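PDB 2HLJ: betainyl-CoA thiolase from Pseudomonas putida, which probably works on acyl-CoA thioesters, as an acyltransferase or thioesterase of the hot-dog superfamily, with betainyl-CoA its likely substrate. Local coordinates for residues Y93-R98 with D102-A107; S33-A38 with V76-Q81. All coordinates share one frame; numbering follows the deposited sequence.

How the contacts relate
Followed from the N terminus, the chain runs through helix 25-43, which carries 33-38, then through strand 57-66 before it reaches 76-81 in strand 75-85. Contact 2 closes that long loop by bringing the helix against the sheet. The chain then turns back into strand 89-98, and contact 1 closes a much shorter loop of three residues between 93-98 and 102-107. The two loops follow in series, neither nested nor crossed. Strands 75-85 and 89-98 are sheet neighbours, and His-94 of contact 1 reaches both Thr-36 and Thr-80 of contact 2. Together the contacts join a hairpin, its neighbouring strand and the helix packed on them.

Contact 1 (Y93-R98 with D102-A107); sequences YHSLHR and DEVLAA
Val-104 lays its CG1 methyl against two side chains of the facing strand at once, 3.7 Å from Ser-95 CB and 3.6 Å from His-97 CE1. It approaches the imidazole obliquely, and a beta-branched valine puts a methyl within reach of both Ser-95 CB and the ring. With CG1 anti to its own carbonyl carbon (chi1 -59°), the methyl is turned onto both neighbours. The histidine is steadied at its edge by a 2.6 Å hydrogen bond between Ser-95 OG and His-97 NE2, in the ring plane, in which either may donate, and Trp-77 of the next strand meets the ring nearly parallel. Farther along this face, Ala-107 CB sits 3.3 Å from Tyr-93 OH, a hydroxyl that is hydrogen-bonded to the backbone of Tyr-148; a bare methyl leaves room for the phenol.

Leu-105 points at the facing strand and crosses Arg-98 at about a right angle, its CD1 4.1 Å from Arg-98 CG. The same methyl covers the backbone between His-97 and Arg-98. With alanine at this position, the aliphatic stem of Arg-98 would probably lose its cover and be freer to turn, with a gap left beside the His-97 carbonyl carbon. Leu-96 and Ala-106 project from the other face toward helix 25-43, the leucine filling and the alanine sparing space.

Two backbone bonds fix the register: Leu-96 N to Ala-106 O (2.8 Å) and Leu-105 N to Leu-96 O (2.9 Å). Leu-105 and Ala-106 thus both stand opposite Leu-96, and the buried Ala-106 N has no partner. Past this point a water joins Arg-98 N to Glu-103 O. Leu-105, with helix-like backbone angles and alone of the two in donating to the Leu-96 carbonyl, marks an irregular, bulge-like break in an antiparallel hairpin of the hot-dog sheet.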
ATOM      1  N   TYR A  93       4.022  10.705   6.959  1.00 18.46           N
ATOM      2  CA  TYR A  93       3.927  10.959   5.532  1.00 18.76           C
ATOM      3  C   TYR A  93       5.281  10.660   4.956  1.00 17.06           C
ATOM      4  O   TYR A  93       6.262  11.236   5.416  1.00 17.87           O
ATOM      5  CB  TYR A  93       3.575  12.443   5.281  1.00 16.99           C
ATOM      6  CG  TYR A  93       3.428  12.851   3.816  1.00 17.39           C
ATOM      7  CD1 TYR A  93       2.252  12.645   3.150  1.00 17.77           C
ATOM      8  CD2 TYR A  93       4.452  13.479   3.134  1.00 11.85           C
ATOM      9  CE1 TYR A  93       2.080  13.022   1.837  1.00 20.25           C
ATOM     10  CE2 TYR A  93       4.309  13.864   1.811  1.00 18.50           C
ATOM     11  CZ  TYR A  93       3.103  13.623   1.166  1.00 22.39           C
ATOM     12  OH  TYR A  93       2.866  14.029  -0.125  1.00 22.57           O
ATOM     13  N   HIS A  94       5.346   9.693   4.036  1.00 17.97           N
ATOM     14  CA  HIS A  94       6.561   9.351   3.328  1.00 14.69           C
ATOM     15  C   HIS A  94       6.443   9.815   1.886  1.00 15.70           C
ATOM     16  O   HIS A  94       5.354   9.766   1.298  1.00 18.92           O
ATOM     17  CB  HIS A  94       6.775   7.828   3.291  1.00 19.01           C
ATOM     18  CG  HIS A  94       7.012   7.185   4.618  1.00 15.02           C
ATOM     19  ND1 HIS A  94       8.072   7.515   5.442  1.00 17.54           N
ATOM     20  CD2 HIS A  94       6.347   6.183   5.239  1.00 28.77           C
ATOM     21  CE1 HIS A  94       8.033   6.751   6.517  1.00 28.71           C
ATOM     22  NE2 HIS A  94       7.024   5.906   6.397  1.00 21.21           N
ATOM     23  N   SER A  95       7.549  10.279   1.317  1.00 16.46           N
ATOM     24  CA  SER A  95       7.621  10.594  -0.093  1.00 16.52           C
ATOM     25  C   SER A  95       8.881   9.929  -0.682  1.00 18.36           C
ATOM     26  O   SER A  95       9.877   9.693   0.020  1.00 19.47           O
ATOM     27  CB  SER A  95       7.561  12.109  -0.347  1.00 17.16           C
ATOM     28  OG  SER A  95       8.614  12.800   0.347  1.00 19.21           O
ATOM     29  N   LEU A  96       8.793   9.551  -1.947  1.00 18.87           N
ATOM     30  CA  LEU A  96       9.870   8.834  -2.621  1.00 18.00           C
ATOM     31  C   LEU A  96      10.499   9.742  -3.642  1.00 17.00           C
ATOM     32  O   LEU A  96       9.804  10.441  -4.363  1.00 18.83           O
ATOM     33  CB  LEU A  96       9.375   7.559  -3.303  1.00 17.86           C
ATOM     34  CG  LEU A  96      10.444   6.570  -3.821  1.00 15.90           C
ATOM     35  CD1 LEU A  96      11.219   5.878  -2.714  1.00 20.52           C
ATOM     36  CD2 LEU A  96       9.811   5.557  -4.761  1.00 17.74           C
ATOM     37  N   HIS A  97      11.832   9.688  -3.727  1.00 20.36           N
ATOM     38  CA  HIS A  97      12.611  10.652  -4.513  1.00 16.85           C
ATOM     39  C   HIS A  97      13.772   9.974  -5.228  1.00 19.69           C
ATOM     40  O   HIS A  97      14.241   8.893  -4.809  1.00 17.05           O
ATOM     41  CB  HIS A  97      13.206  11.737  -3.584  1.00 17.44           C
ATOM     42  CG  HIS A  97      12.184  12.438  -2.737  1.00 17.58           C
ATOM     43  ND1 HIS A  97      11.741  13.713  -3.002  1.00 17.84           N
ATOM     44  CD2 HIS A  97      11.527  12.032  -1.628  1.00 18.33           C
ATOM     45  CE1 HIS A  97      10.821  14.049  -2.114  1.00 21.20           C
ATOM     46  NE2 HIS A  97      10.665  13.040  -1.270  1.00 17.95           N
ATOM     47  N   ARG A  98      14.251  10.649  -6.280  1.00 22.14           N
ATOM     48  CA  ARG A  98      15.498  10.296  -6.969  1.00 21.95           C
ATOM     49  C   ARG A  98      16.236  11.557  -7.383  1.00 22.34           C
ATOM     50  O   ARG A  98      15.630  12.620  -7.499  1.00 18.36           O
ATOM     51  CB  ARG A  98      15.241   9.438  -8.199  1.00 21.81           C
ATOM     52  CG  ARG A  98      14.530  10.130  -9.347  1.00 22.27           C
ATOM     53  CD  ARG A  98      14.340   9.132 -10.491  1.00 22.00           C
ATOM     54  NE  ARG A  98      13.683   9.692 -11.675  1.00 21.15           N
ATOM     55  CZ  ARG A  98      14.261  10.453 -12.600  1.00 28.14           C
ATOM     56  NH1 ARG A  98      15.534  10.816 -12.511  1.00 27.88           N
ATOM     57  NH2 ARG A  98      13.547  10.874 -13.631  1.00 27.83           N
ATOM     58  N   ASP A 102      12.849  16.724  -9.682  1.00 28.04           N
ATOM     59  CA  ASP A 102      12.442  17.467  -8.504  1.00 33.47           C
ATOM     60  C   ASP A 102      10.938  17.517  -8.307  1.00 36.22           C
ATOM     61  O   ASP A 102      10.379  18.598  -8.108  1.00 41.50           O
ATOM     62  CB  ASP A 102      13.054  18.889  -8.493  1.00 37.70           C
ATOM     63  CG  ASP A 102      12.646  19.730  -9.684  1.00 45.95           C
ATOM     64  OD1 ASP A 102      12.440  19.155 -10.787  1.00 61.59           O
ATOM     65  OD2 ASP A 102      12.544  20.973  -9.520  1.00 56.01           O
ATOM     66  N   GLU A 103      10.285  16.362  -8.427  1.00 32.55           N
ATOM     67  CA  GLU A 103       8.937  16.142  -7.878  1.00 32.28           C
ATOM     68  C   GLU A 103       8.868  14.729  -7.298  1.00 26.86           C
ATOM     69  O   GLU A 103       9.712  13.870  -7.612  1.00 20.62           O
ATOM     70  CB  GLU A 103       7.847  16.367  -8.922  1.00 33.24           C
ATOM     71  CG  GLU A 103       7.865  15.469 -10.155  1.00 39.12           C
ATOM     72  CD  GLU A 103       6.793  15.859 -11.209  1.00 41.52           C
ATOM     73  OE1 GLU A 103       7.046  16.841 -11.968  1.00 47.74           O
ATOM     74  OE2 GLU A 103       5.724  15.163 -11.293  1.00 40.62           O
ATOM     75  N   VAL A 104       7.905  14.468  -6.427  1.00 24.31           N
ATOM     76  CA  VAL A 104       7.875  13.151  -5.828  1.00 21.48           C
ATOM     77  C   VAL A 104       7.481  12.085  -6.857  1.00 20.41           C
ATOM     78  O   VAL A 104       6.672  12.315  -7.748  1.00 19.34           O
ATOM     79  CB  VAL A 104       6.994  13.053  -4.567  1.00 22.42           C
ATOM     80  CG1 VAL A 104       7.502  14.027  -3.503  1.00 22.26           C
ATOM     81  CG2 VAL A 104       5.520  13.281  -4.899  1.00 28.63           C
ATOM     82  N   LEU A 105       8.080  10.912  -6.694  1.00 17.24           N
ATOM     83  CA  LEU A 105       7.748   9.732  -7.456  1.00 19.22           C
ATOM     84  C   LEU A 105       6.500   9.054  -6.935  1.00 19.25           C
ATOM     85  O   LEU A 105       5.762   8.404  -7.701  1.00 19.12           O
ATOM     86  CB  LEU A 105       8.915   8.740  -7.378  1.00 17.52           C
ATOM     87  CG  LEU A 105      10.287   9.280  -7.806  1.00 16.01           C
ATOM     88  CD1 LEU A 105      11.351   8.231  -7.646  1.00 17.01           C
ATOM     89  CD2 LEU A 105      10.195   9.732  -9.248  1.00 15.99           C
ATOM     90  N   ALA A 106       6.357   9.092  -5.612  1.00 20.04           N
ATOM     91  CA  ALA A 106       5.210   8.546  -4.894  1.00 20.74           C
ATOM     92  C   ALA A 106       5.198   9.156  -3.505  1.00 18.08           C
ATOM     93  O   ALA A 106       6.218   9.661  -3.043  1.00 20.17           O
ATOM     94  CB  ALA A 106       5.331   7.042  -4.767  1.00 20.73           C
ATOM     95  N   ALA A 107       4.044   9.107  -2.858  1.00 20.21           N
ATOM     96  CA  ALA A 107       3.855   9.622  -1.484  1.00 17.59           C
ATOM     97  C   ALA A 107       2.819   8.755  -0.759  1.00 17.09           C
ATOM     98  O   ALA A 107       1.906   8.189  -1.405  1.00 16.96           O
ATOM     99  CB  ALA A 107       3.421  11.088  -1.542  1.00 20.21           C
TER
HETATM  100  O   HOH W   1      12.336  12.814  -7.193  1.00 23.19           O

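Contact 2 (S33-A38 with V76-Q81); sequences SYATDA and VWVQTQ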
ATOM      1  N   SER A  33       7.841   1.052   4.173  1.00 19.98           N
ATOM      2  CA  SER A  33       7.797   0.247   5.431  1.00 18.56           C
ATOM      3  C   SER A  33       9.163   0.199   6.094  1.00 18.45           C
ATOM      4  O   SER A  33       9.284   0.317   7.314  1.00 18.26           O
ATOM      5  CB  SER A  33       7.330  -1.205   5.159  1.00 17.06           C
ATOM      6  OG  SER A  33       6.787  -1.855   6.320  1.00 18.97           O
ATOM      7  N   TYR A  34      10.176  -0.027   5.283  1.00 20.06           N
ATOM      8  CA  TYR A  34      11.544  -0.019   5.749  1.00 20.61           C
ATOM      9  C   TYR A  34      11.901   1.363   6.273  1.00 19.61           C
ATOM     10  O   TYR A  34      12.588   1.473   7.256  1.00 16.68           O
ATOM     11  CB  TYR A  34      12.500  -0.400   4.648  1.00 20.77           C
ATOM     12  CG  TYR A  34      12.434  -1.839   4.172  1.00 22.00           C
ATOM     13  CD1 TYR A  34      12.014  -2.878   5.009  1.00 24.53           C
ATOM     14  CD2 TYR A  34      12.859  -2.165   2.899  1.00 27.06           C
ATOM     15  CE1 TYR A  34      11.976  -4.196   4.552  1.00 23.49           C
ATOM     16  CE2 TYR A  34      12.851  -3.469   2.449  1.00 25.38           C
ATOM     17  CZ  TYR A  34      12.405  -4.482   3.268  1.00 26.97           C
ATOM     18  OH  TYR A  34      12.389  -5.783   2.785  1.00 26.09           O
ATOM     19  N   ALA A  35      11.392   2.398   5.624  1.00 19.68           N
ATOM     20  CA  ALA A  35      11.580   3.775   6.099  1.00 23.25           C
ATOM     21  C   ALA A  35      10.956   3.987   7.481  1.00 22.32           C
ATOM     22  O   ALA A  35      11.552   4.659   8.337  1.00 22.51           O
ATOM     23  CB  ALA A  35      10.997   4.775   5.112  1.00 22.77           C
ATOM     24  N   THR A  36       9.744   3.457   7.683  1.00 22.17           N
ATOM     25  CA  THR A  36       9.065   3.506   8.999  1.00 19.02           C
ATOM     26  C   THR A  36       9.916   2.795  10.052  1.00 19.54           C
ATOM     27  O   THR A  36      10.129   3.309  11.147  1.00 20.28           O
ATOM     28  CB  THR A  36       7.683   2.846   8.928  1.00 19.23           C
ATOM     29  OG1 THR A  36       6.837   3.554   8.014  1.00 18.94           O
ATOM     30  CG2 THR A  36       7.008   2.807  10.313  1.00 24.02           C
ATOM     31  N   ASP A  37      10.476   1.640   9.699  1.00 20.26           N
ATOM     32  CA  ASP A  37      11.342   0.922  10.639  1.00 18.69           C
ATOM     33  C   ASP A  37      12.596   1.751  11.042  1.00 18.54           C
ATOM     34  O   ASP A  37      12.991   1.829  12.213  1.00 15.82           O
ATOM     35  CB  ASP A  37      11.770  -0.430  10.076  1.00 17.14           C
ATOM     36  CG  ASP A  37      10.602  -1.386   9.839  1.00 25.77           C
ATOM     37  OD1 ASP A  37       9.452  -1.113  10.245  1.00 25.43           O
ATOM     38  OD2 ASP A  37      10.846  -2.427   9.204  1.00 26.28           O
ATOM     39  N   ALA A  38      13.236   2.333  10.058  1.00 21.13           N
ATOM     40  CA  ALA A  38      14.379   3.202  10.278  1.00 20.80           C
ATOM     41  C   ALA A  38      14.028   4.439  11.102  1.00 19.35           C
ATOM     42  O   ALA A  38      14.836   4.895  11.888  1.00 21.88           O
ATOM     43  CB  ALA A  38      14.982   3.620   8.926  1.00 23.69           C
ATOM     44  N   VAL A  76      16.914   5.426  -5.087  1.00 16.98           N
ATOM     45  CA  VAL A  76      15.818   6.197  -4.548  1.00 17.26           C
ATOM     46  C   VAL A  76      16.028   6.392  -3.059  1.00 18.16           C
ATOM     47  O   VAL A  76      16.756   5.634  -2.424  1.00 18.22           O
ATOM     48  CB  VAL A  76      14.423   5.529  -4.822  1.00 19.63           C
ATOM     49  CG1 VAL A  76      14.128   5.442  -6.335  1.00 16.22           C
ATOM     50  CG2 VAL A  76      14.272   4.148  -4.119  1.00 18.85           C
ATOM     51  N   TRP A  77      15.370   7.405  -2.513  1.00 17.34           N
ATOM     52  CA  TRP A  77      15.356   7.642  -1.082  1.00 18.45           C
ATOM     53  C   TRP A  77      13.984   8.080  -0.618  1.00 19.48           C
ATOM     54  O   TRP A  77      13.174   8.602  -1.401  1.00 16.35           O
ATOM     55  CB  TRP A  77      16.418   8.694  -0.654  1.00 15.55           C
ATOM     56  CG  TRP A  77      16.183  10.097  -1.046  1.00 18.59           C
ATOM     57  CD1 TRP A  77      15.426  11.029  -0.371  1.00 21.48           C
ATOM     58  CD2 TRP A  77      16.742  10.779  -2.170  1.00 17.11           C
ATOM     59  NE1 TRP A  77      15.478  12.232  -1.029  1.00 17.54           N
ATOM     60  CE2 TRP A  77      16.264  12.100  -2.141  1.00 19.39           C
ATOM     61  CE3 TRP A  77      17.587  10.392  -3.222  1.00 22.67           C
ATOM     62  CZ2 TRP A  77      16.594  13.039  -3.123  1.00 15.30           C
ATOM     63  CZ3 TRP A  77      17.922  11.332  -4.178  1.00 19.47           C
ATOM     64  CH2 TRP A  77      17.408  12.629  -4.131  1.00 20.65           C
ATOM     65  N   VAL A  78      13.751   7.891   0.683  1.00 20.64           N
ATOM     66  CA  VAL A  78      12.500   8.295   1.311  1.00 17.86           C
ATOM     67  C   VAL A  78      12.691   9.505   2.174  1.00 17.19           C
ATOM     68  O   VAL A  78      13.621   9.549   2.970  1.00 16.20           O
ATOM     69  CB  VAL A  78      11.932   7.144   2.196  1.00 19.03           C
ATOM     70  CG1 VAL A  78      10.553   7.483   2.695  1.00 15.67           C
ATOM     71  CG2 VAL A  78      11.924   5.854   1.426  1.00 17.00           C
ATOM     72  N   GLN A  79      11.783  10.483   2.039  1.00 17.86           N
ATOM     73  CA  GLN A  79      11.676  11.582   2.989  1.00 18.78           C
ATOM     74  C   GLN A  79      10.461  11.349   3.877  1.00 19.83           C
ATOM     75  O   GLN A  79       9.451  10.838   3.436  1.00 17.65           O
ATOM     76  CB  GLN A  79      11.575  12.941   2.255  1.00 17.99           C
ATOM     77  CG  GLN A  79      12.950  13.319   1.701  1.00 16.66           C
ATOM     78  CD  GLN A  79      12.986  14.520   0.806  1.00 21.80           C
ATOM     79  OE1 GLN A  79      13.893  14.619   0.006  1.00 21.16           O
ATOM     80  NE2 GLN A  79      12.010  15.428   0.913  1.00 16.24           N
ATOM     81  N   THR A  80      10.575  11.699   5.142  1.00 17.79           N
ATOM     82  CA  THR A  80       9.547  11.330   6.109  1.00 18.90           C
ATOM     83  C   THR A  80       9.227  12.545   6.973  1.00 20.74           C
ATOM     84  O   THR A  80      10.136  13.219   7.455  1.00 22.55           O
ATOM     85  CB  THR A  80       9.973  10.170   6.979  1.00 18.89           C
ATOM     86  OG1 THR A  80      10.359   9.026   6.172  1.00 23.06           O
ATOM     87  CG2 THR A  80       8.857   9.795   7.934  1.00 23.66           C
ATOM     88  N   GLN A  81       7.945  12.845   7.105  1.00 20.34           N
ATOM     89  CA  GLN A  81       7.453  13.858   8.061  1.00 21.55           C
ATOM     90  C   GLN A  81       6.462  13.245   9.046  1.00 22.50           C
ATOM     91  O   GLN A  81       5.645  12.358   8.697  1.00 21.00           O
ATOM     92  CB  GLN A  81       6.755  14.982   7.349  1.00 20.90           C
ATOM     93  CG  GLN A  81       7.578  15.669   6.315  1.00 27.67           C
ATOM     94  CD  GLN A  81       6.928  16.971   5.832  1.00 27.31           C
ATOM     95  OE1 GLN A  81       6.516  17.794   6.633  1.00 34.06           O
ATOM     96  NE2 GLN A  81       6.867  17.154   4.515  1.00 33.57           N
TER
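Ala-35 and Val-78 carry the apolar part of this contact, both pointing directly at the opposing segment. The single methyl of Ala-35 meets the valine's forked end, with its CB 3.7 Å from Val-78 CG1 and 4.0 Å from Val-78 CG2. CG1 stands anti to the backbone N (chi1 -172°) and CG2 anti to the carbonyl carbon, which turns both branches to the helix. A small alanine lets the helix come close, and a beta-branched valine suits the strand while offering a broad apolar surface.

Polar atoms flank this core without bridging it. Thr-80 turns the same way as Val-78, its OG1 4.4 Å from Ala-35 CB, and that hydroxyl is bonded instead to Thr-7 and to His-94 ND1. The other imidazole nitrogen, His-94 NE2, is bonded to Thr-36 OG1 of the helix, so one histidine links helix and strand indirectly. On the sheet's far face, Trp-77 NE1 gives a straight hydrogen bond (172°) to Gln-79 OE1, 3.0 Å away and in the indole plane.

With no hydrogen bond directly between 33-38 and 76-81, shape and burial bring helix and strand together here, while the directional bonds run through His-94 beside them.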